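Local coordinates for flagellar hook protein FlgE (Caulobacter crescentus CB15, PDB 5AY6), which probably builds the flagellar hook, the universal joint between motor and filament, this chain being an internal fragment that includes its FlaE D2 domain, at residues A[52-57]-A[195-200]; A[179-184]-A[270-275]. One frame throughout, in Å; residues are numbered along the deposited sequence.

Contact 1. Residues A[52-57]-A[195-200]; sequences YSSTGI and QWYAEL
Tyr197 reaches from strand 195-202 to the turn 54-57 that follows strand 45-53, an aromatic-to-backbone contact linking the FlgE third-domain region to the FlaE D2 region near the centre of the chain. Its phenol supplies the whole of the D2 side. With CG anti to the carbonyl carbon, the ring extends from the strand so that Tyr197 OH donates to Ser54 O at 2.6 Å. The bond arrives at the ring's edge, in its plane; seen from the acceptor, the C=O...donor angle is 137° and the hydroxyl is tilted 29° from the carbonyl plane. Gly56 covers one ring face: its CA stands 3.5 Å from the Tyr197 ring centroid, 15° off the normal, a CH-pi contact made over the centre. A positive phi and the lack of a side chain suit Gly56 to this close approach. Two ST turns shape the loop, Gly56 N donating to Ser54 OG (3.1 Å) and Ile57 N to Thr55 OG1 (3.2 Å). Ser54 OG also bonds with Tyr145 O, while backbone bonds hold Ser54 to Val23 and, within the D2 sheet, Tyr197 to Leu188 of the adjacent strand 180-189.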
ATOM      1  N   TYR A  52      -9.278 -10.510  -1.398  1.00 12.88           N
ATOM      2  CA  TYR A  52      -8.965  -9.463  -0.437  1.00 15.17           C
ATOM      3  C   TYR A  52      -7.777  -8.663  -0.944  1.00 14.25           C
ATOM      4  O   TYR A  52      -6.786  -9.244  -1.378  1.00 13.54           O
ATOM      5  CB  TYR A  52      -8.629 -10.040   0.935  1.00 11.23           C
ATOM      6  CG  TYR A  52      -9.742 -10.792   1.624  1.00 14.06           C
ATOM      7  CD1 TYR A  52     -10.727 -10.118   2.334  1.00 11.76           C
ATOM      8  CD2 TYR A  52      -9.783 -12.178   1.601  1.00 14.06           C
ATOM      9  CE1 TYR A  52     -11.738 -10.806   2.987  1.00 13.78           C
ATOM     10  CE2 TYR A  52     -10.787 -12.876   2.250  1.00 16.52           C
ATOM     11  CZ  TYR A  52     -11.761 -12.185   2.939  1.00 13.29           C
ATOM     12  OH  TYR A  52     -12.758 -12.878   3.583  1.00 16.78           O
ATOM     13  N   SER A  53      -7.871  -7.339  -0.880  1.00 13.04           N
ATOM     14  CA  SER A  53      -6.755  -6.485  -1.275  1.00 12.43           C
ATOM     15  C   SER A  53      -6.339  -5.538  -0.158  1.00 12.80           C
ATOM     16  O   SER A  53      -7.173  -5.046   0.602  1.00 15.49           O
ATOM     17  CB  SER A  53      -7.105  -5.682  -2.528  1.00 17.47           C
ATOM     18  OG  SER A  53      -7.205  -6.534  -3.653  1.00 14.47           O
ATOM     19  N   SER A  54      -5.040  -5.284  -0.070  1.00 11.81           N
ATOM     20  CA  SER A  54      -4.512  -4.300   0.859  1.00 15.09           C
ATOM     21  C   SER A  54      -4.930  -2.887   0.442  1.00 16.91           C
ATOM     22  O   SER A  54      -4.930  -2.550  -0.739  1.00 10.27           O
ATOM     23  CB  SER A  54      -2.989  -4.411   0.938  1.00 10.96           C
ATOM     24  OG  SER A  54      -2.419  -3.233   1.476  1.00 12.53           O
ATOM     25  N   THR A  55      -5.298  -2.071   1.423  1.00 10.74           N
ATOM     26  CA  THR A  55      -5.687  -0.688   1.174  1.00  8.80           C
ATOM     27  C   THR A  55      -4.495   0.211   0.905  1.00 10.88           C
ATOM     28  O   THR A  55      -4.657   1.334   0.428  1.00 16.01           O
ATOM     29  CB  THR A  55      -6.440  -0.101   2.369  1.00 14.89           C
ATOM     30  OG1 THR A  55      -5.603  -0.191   3.529  1.00 14.10           O
ATOM     31  CG2 THR A  55      -7.737  -0.856   2.614  1.00  8.56           C
ATOM     32  N   GLY A  56      -3.299  -0.263   1.245  1.00 10.94           N
ATOM     33  CA  GLY A  56      -2.104   0.553   1.119  1.00 10.56           C
ATOM     34  C   GLY A  56      -2.030   1.617   2.201  1.00 14.36           C
ATOM     35  O   GLY A  56      -1.187   2.510   2.153  1.00 15.74           O
ATOM     36  N   ILE A  57      -2.921   1.505   3.182  1.00  8.07           N
ATOM     37  CA  ILE A  57      -3.007   2.441   4.291  1.00 14.86           C
ATOM     38  C   ILE A  57      -2.864   1.667   5.597  1.00 14.23           C
ATOM     39  O   ILE A  57      -3.518   0.640   5.791  1.00 14.43           O
ATOM     40  CB  ILE A  57      -4.337   3.214   4.276  1.00 15.70           C
ATOM     41  CG1 ILE A  57      -4.472   4.021   2.983  1.00 14.38           C
ATOM     42  CG2 ILE A  57      -4.441   4.135   5.488  1.00 18.75           C
ATOM     43  CD1 ILE A  57      -5.821   4.681   2.829  1.00 19.39           C
ATOM     44  N   GLN A 195      -2.549   2.644 -10.246  1.00 17.73           N
ATOM     45  CA  GLN A 195      -2.262   2.953  -8.857  1.00 19.22           C
ATOM     46  C   GLN A 195      -1.132   2.078  -8.334  1.00 14.40           C
ATOM     47  O   GLN A 195      -1.093   0.879  -8.606  1.00 14.15           O
ATOM     48  CB  GLN A 195      -3.520   2.754  -8.018  1.00 15.27           C
ATOM     49  CG  GLN A 195      -3.311   2.875  -6.530  1.00 21.21           C
ATOM     50  CD  GLN A 195      -4.471   2.301  -5.756  1.00 25.49           C
ATOM     51  OE1 GLN A 195      -4.600   1.081  -5.621  1.00 19.84           O
ATOM     52  NE2 GLN A 195      -5.339   3.175  -5.257  1.00 25.63           N
ATOM     53  N   TRP A 196      -0.210   2.682  -7.593  1.00 12.40           N
ATOM     54  CA  TRP A 196       0.912   1.951  -7.014  1.00  9.63           C
ATOM     55  C   TRP A 196       1.078   2.313  -5.533  1.00 12.78           C
ATOM     56  O   TRP A 196       0.783   3.438  -5.135  1.00 11.83           O
ATOM     57  CB  TRP A 196       2.205   2.253  -7.781  1.00  9.18           C
ATOM     58  CG  TRP A 196       2.200   1.783  -9.217  1.00 16.53           C
ATOM     59  CD1 TRP A 196       1.424   2.261 -10.239  1.00 17.97           C
ATOM     60  CD2 TRP A 196       3.018   0.751  -9.786  1.00 16.85           C
ATOM     61  NE1 TRP A 196       1.703   1.585 -11.400  1.00 12.04           N
ATOM     62  CE2 TRP A 196       2.679   0.656 -11.152  1.00 14.48           C
ATOM     63  CE3 TRP A 196       4.004  -0.097  -9.274  1.00 17.22           C
ATOM     64  CZ2 TRP A 196       3.292  -0.257 -12.011  1.00 15.33           C
ATOM     65  CZ3 TRP A 196       4.611  -1.004 -10.129  1.00 18.25           C
ATOM     66  CH2 TRP A 196       4.250  -1.079 -11.482  1.00 11.49           C
ATOM     67  N   TYR A 197       1.531   1.357  -4.725  1.00  8.18           N
ATOM     68  CA  TYR A 197       1.877   1.627  -3.328  1.00  9.72           C
ATOM     69  C   TYR A 197       3.378   1.867  -3.244  1.00 12.12           C
ATOM     70  O   TYR A 197       4.167   1.066  -3.751  1.00  9.99           O
ATOM     71  CB  TYR A 197       1.468   0.467  -2.412  1.00  9.34           C
ATOM     72  CG  TYR A 197      -0.020   0.210  -2.345  1.00 12.23           C
ATOM     73  CD1 TYR A 197      -0.932   1.194  -2.707  1.00 15.13           C
ATOM     74  CD2 TYR A 197      -0.515  -1.014  -1.914  1.00  8.57           C
ATOM     75  CE1 TYR A 197      -2.294   0.966  -2.642  1.00 10.76           C
ATOM     76  CE2 TYR A 197      -1.876  -1.253  -1.851  1.00 12.42           C
ATOM     77  CZ  TYR A 197      -2.760  -0.259  -2.213  1.00 11.67           C
ATOM     78  OH  TYR A 197      -4.116  -0.485  -2.143  1.00 14.19           O
ATOM     79  N   ALA A 198       3.776   2.971  -2.618  1.00 13.03           N
ATOM     80  CA  ALA A 198       5.180   3.365  -2.617  1.00  8.54           C
ATOM     81  C   ALA A 198       5.735   3.596  -1.220  1.00  7.92           C
ATOM     82  O   ALA A 198       5.014   3.999  -0.309  1.00  9.24           O
ATOM     83  CB  ALA A 198       5.364   4.619  -3.457  1.00 15.32           C
ATOM     84  N   GLU A 199       7.025   3.318  -1.060  1.00  7.56           N
ATOM     85  CA  GLU A 199       7.745   3.676   0.154  1.00  8.32           C
ATOM     86  C   GLU A 199       9.077   4.308  -0.207  1.00 14.31           C
ATOM     87  O   GLU A 199       9.740   3.892  -1.159  1.00 13.52           O
ATOM     88  CB  GLU A 199       7.978   2.453   1.051  1.00 10.34           C
ATOM     89  CG  GLU A 199       6.706   1.750   1.485  1.00  8.02           C
ATOM     90  CD  GLU A 199       6.960   0.432   2.198  1.00  7.79           C
ATOM     91  OE1 GLU A 199       7.969   0.312   2.932  1.00 11.57           O
ATOM     92  OE2 GLU A 199       6.139  -0.487   2.022  1.00 14.16           O
ATOM     93  N   LEU A 200       9.454   5.330   0.548  1.00 10.50           N
ATOM     94  CA  LEU A 200      10.816   5.828   0.523  1.00  8.65           C
ATOM     95  C   LEU A 200      11.515   5.263   1.751  1.00 10.43           C
ATOM     96  O   LEU A 200      10.927   5.212   2.826  1.00  8.17           O
ATOM     97  CB  LEU A 200      10.847   7.354   0.512  1.00  8.73           C
ATOM     98  CG  LEU A 200      10.544   7.996  -0.846  1.00 13.23           C
ATOM     99  CD1 LEU A 200      10.309   9.488  -0.681  1.00 13.67           C
ATOM    100  CD2 LEU A 200      11.681   7.732  -1.817  1.00 10.95           C
TER

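Contact 2. Residues A[179-184]-A[270-275]; sequences GQRTVT and DALGID
Arg181 lays its guanidinium and the end of its aliphatic chain against Leu272 and Ile274, joining strand 180-189 of the antiparallel D2 sheet to the loop between strands 242-245 and 277-291. Leu272 CD2 sits over one face of the guanidinium, 3.5 Å above its plane and offset toward the rim, with Arg181 NH2 3.6 Å away. The other branch, Leu272 CD1, lies 3.8 Å from Arg181 NE, so the leucine fork follows the arginine from NE to NH2 as the two side chains run past each other in opposite directions. Ile274 completes the first shell near the guanidinium plane, its CD1 meeting the edge 3.8 Å from Arg181 NE. These are van der Waals contacts of methyls with a planar cation. Bends at chi2 (-82°) and chi3 (140°) bring the guanidinium under Leu272 CD2. Its charge is met outside the two segments: Asp175 OD2 forms a salt bridge with Arg181 NE, while Asp206 is a long, weak partner of NH1. Trp268 touches both Arg181 and Ile274. The loop is positioned in turn by Lys177 NZ, bonded to Leu272 O, and by Ser248 OG, which receives Ile274 N.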
ATOM      1  N   GLY A 179      30.139  10.781   2.356  1.00 26.51           N
ATOM      2  CA  GLY A 179      29.812   9.367   2.312  1.00 20.22           C
ATOM      3  C   GLY A 179      28.564   9.148   1.483  1.00 19.90           C
ATOM      4  O   GLY A 179      27.853  10.099   1.170  1.00 19.61           O
ATOM      5  N   GLN A 180      28.288   7.899   1.122  1.00 23.24           N
ATOM      6  CA  GLN A 180      27.127   7.614   0.288  1.00 20.76           C
ATOM      7  C   GLN A 180      26.033   6.903   1.076  1.00 22.35           C
ATOM      8  O   GLN A 180      26.218   5.786   1.561  1.00 23.13           O
ATOM      9  CB  GLN A 180      27.524   6.785  -0.941  1.00 17.36           C
ATOM     10  CG  GLN A 180      26.387   6.612  -1.950  1.00 28.97           C
ATOM     11  CD  GLN A 180      26.841   6.002  -3.270  1.00 33.45           C
ATOM     12  OE1 GLN A 180      27.652   6.581  -3.992  1.00 36.37           O
ATOM     13  NE2 GLN A 180      26.308   4.830  -3.592  1.00 34.47           N
ATOM     14  N   ARG A 181      24.900   7.586   1.218  1.00 17.99           N
ATOM     15  CA  ARG A 181      23.691   7.006   1.797  1.00 20.60           C
ATOM     16  C   ARG A 181      22.749   6.595   0.680  1.00 24.18           C
ATOM     17  O   ARG A 181      22.408   7.409  -0.178  1.00 19.56           O
ATOM     18  CB  ARG A 181      22.982   8.000   2.719  1.00 15.55           C
ATOM     19  CG  ARG A 181      23.873   8.658   3.742  1.00 13.63           C
ATOM     20  CD  ARG A 181      24.074   7.759   4.944  1.00 16.25           C
ATOM     21  NE  ARG A 181      25.454   7.840   5.401  1.00 37.70           N
ATOM     22  CZ  ARG A 181      26.357   6.885   5.217  1.00 25.70           C
ATOM     23  NH1 ARG A 181      26.012   5.757   4.616  1.00 24.71           N
ATOM     24  NH2 ARG A 181      27.595   7.048   5.664  1.00 34.53           N
ATOM     25  N   THR A 182      22.317   5.342   0.680  1.00 14.81           N
ATOM     26  CA  THR A 182      21.397   4.908  -0.357  1.00 17.66           C
ATOM     27  C   THR A 182      19.959   5.027   0.122  1.00 25.17           C
ATOM     28  O   THR A 182      19.568   4.423   1.121  1.00 18.47           O
ATOM     29  CB  THR A 182      21.676   3.464  -0.804  1.00 30.91           C
ATOM     30  OG1 THR A 182      22.991   3.390  -1.368  1.00 28.51           O
ATOM     31  CG2 THR A 182      20.659   3.033  -1.850  1.00 21.98           C
ATOM     32  N   VAL A 183      19.185   5.837  -0.589  1.00 17.99           N
ATOM     33  CA  VAL A 183      17.753   5.936  -0.365  1.00 17.67           C
ATOM     34  C   VAL A 183      17.083   5.190  -1.504  1.00 13.87           C
ATOM     35  O   VAL A 183      17.527   5.269  -2.645  1.00 14.27           O
ATOM     36  CB  VAL A 183      17.290   7.410  -0.290  1.00 17.60           C
ATOM     37  CG1 VAL A 183      15.773   7.524  -0.370  1.00 13.12           C
ATOM     38  CG2 VAL A 183      17.805   8.045   0.992  1.00 11.96           C
ATOM     39  N   THR A 184      16.045   4.424  -1.193  1.00 14.32           N
ATOM     40  CA  THR A 184      15.391   3.627  -2.214  1.00 12.15           C
ATOM     41  C   THR A 184      13.916   3.974  -2.308  1.00 12.62           C
ATOM     42  O   THR A 184      13.245   4.175  -1.298  1.00 13.63           O
ATOM     43  CB  THR A 184      15.553   2.114  -1.937  1.00 12.01           C
ATOM     44  OG1 THR A 184      16.942   1.805  -1.801  1.00 14.15           O
ATOM     45  CG2 THR A 184      14.979   1.286  -3.076  1.00 12.85           C
ATOM     46  N   ASP A 270      23.150   7.891  14.853  1.00 15.89           N
ATOM     47  CA  ASP A 270      24.200   8.576  15.604  1.00 19.52           C
ATOM     48  C   ASP A 270      25.608   8.354  15.065  1.00 20.27           C
ATOM     49  O   ASP A 270      26.391   9.300  14.920  1.00 23.15           O
ATOM     50  CB  ASP A 270      24.185   8.122  17.057  1.00 31.57           C
ATOM     51  CG  ASP A 270      25.292   8.763  17.880  1.00 42.20           C
ATOM     52  OD1 ASP A 270      25.503   9.992  17.762  1.00 44.32           O
ATOM     53  OD2 ASP A 270      25.985   8.029  18.619  1.00 51.23           O
ATOM     54  N   ALA A 271      25.926   7.092  14.792  1.00 22.15           N
ATOM     55  CA  ALA A 271      27.267   6.680  14.368  1.00 23.71           C
ATOM     56  C   ALA A 271      27.737   7.388  13.102  1.00 25.54           C
ATOM     57  O   ALA A 271      28.930   7.644  12.940  1.00 27.78           O
ATOM     58  CB  ALA A 271      27.301   5.171  14.157  1.00 21.58           C
ATOM     59  N   LEU A 272      26.805   7.711  12.212  1.00 19.23           N
ATOM     60  CA  LEU A 272      27.155   8.378  10.964  1.00 17.89           C
ATOM     61  C   LEU A 272      27.653   9.798  11.227  1.00 22.81           C
ATOM     62  O   LEU A 272      28.538  10.290  10.526  1.00 18.88           O
ATOM     63  CB  LEU A 272      25.958   8.401  10.007  1.00 15.95           C
ATOM     64  CG  LEU A 272      25.370   7.034   9.660  1.00 13.80           C
ATOM     65  CD1 LEU A 272      24.089   7.173   8.852  1.00 17.31           C
ATOM     66  CD2 LEU A 272      26.387   6.186   8.903  1.00 21.04           C
ATOM     67  N   GLY A 273      27.079  10.447  12.240  1.00 15.94           N
ATOM     68  CA  GLY A 273      27.504  11.773  12.661  1.00 15.92           C
ATOM     69  C   GLY A 273      27.395  12.824  11.572  1.00 19.56           C
ATOM     70  O   GLY A 273      28.258  13.695  11.448  1.00 19.70           O
ATOM     71  N   ILE A 274      26.325  12.744  10.786  1.00 14.28           N
ATOM     72  CA  ILE A 274      26.138  13.623   9.635  1.00 16.91           C
ATOM     73  C   ILE A 274      24.979  14.594   9.834  1.00 19.31           C
ATOM     74  O   ILE A 274      24.136  14.401  10.716  1.00 15.10           O
ATOM     75  CB  ILE A 274      25.899  12.811   8.349  1.00 16.60           C
ATOM     76  CG1 ILE A 274      24.734  11.838   8.544  1.00 18.97           C
ATOM     77  CG2 ILE A 274      27.157  12.046   7.962  1.00 17.29           C
ATOM     78  CD1 ILE A 274      24.438  10.975   7.324  1.00 13.35           C
ATOM     79  N   ASP A 275      24.948  15.633   9.001  1.00 20.48           N
ATOM     80  CA  ASP A 275      23.994  16.736   9.135  1.00 17.63           C
ATOM     81  C   ASP A 275      22.610  16.423   8.589  1.00 16.79           C
ATOM     82  O   ASP A 275      22.421  15.465   7.842  1.00 14.58           O
ATOM     83  CB  ASP A 275      24.520  17.984   8.421  1.00 12.79           C
ATOM     84  CG  ASP A 275      25.811  18.503   9.023  1.00 21.83           C
ATOM     85  OD1 ASP A 275      26.024  18.313  10.238  1.00 21.02           O
ATOM     86  OD2 ASP A 275      26.614  19.105   8.275  1.00 23.32           O
TER

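The two contacts lie about 27 Å apart, centre to centre, yet share one sheet: strands 180-189 and 195-202 are consecutive in the chain and antiparallel neighbours. Segments 179-184 and 195-200 meet directly where Leu200 CD2 packs 3.9 Å from Thr184 O, and a backbone bond ties Thr184 to Arg201 just beyond. Contact 1 lies about 1 Å from the chain centre and reaches across to the third-domain region; contact 2 lies about 27 Å from that centre and remains within the D2 region. Along the chain their segments alternate, 179-184 falling between the two halves of contact 1 and 195-200 between those of contact 2.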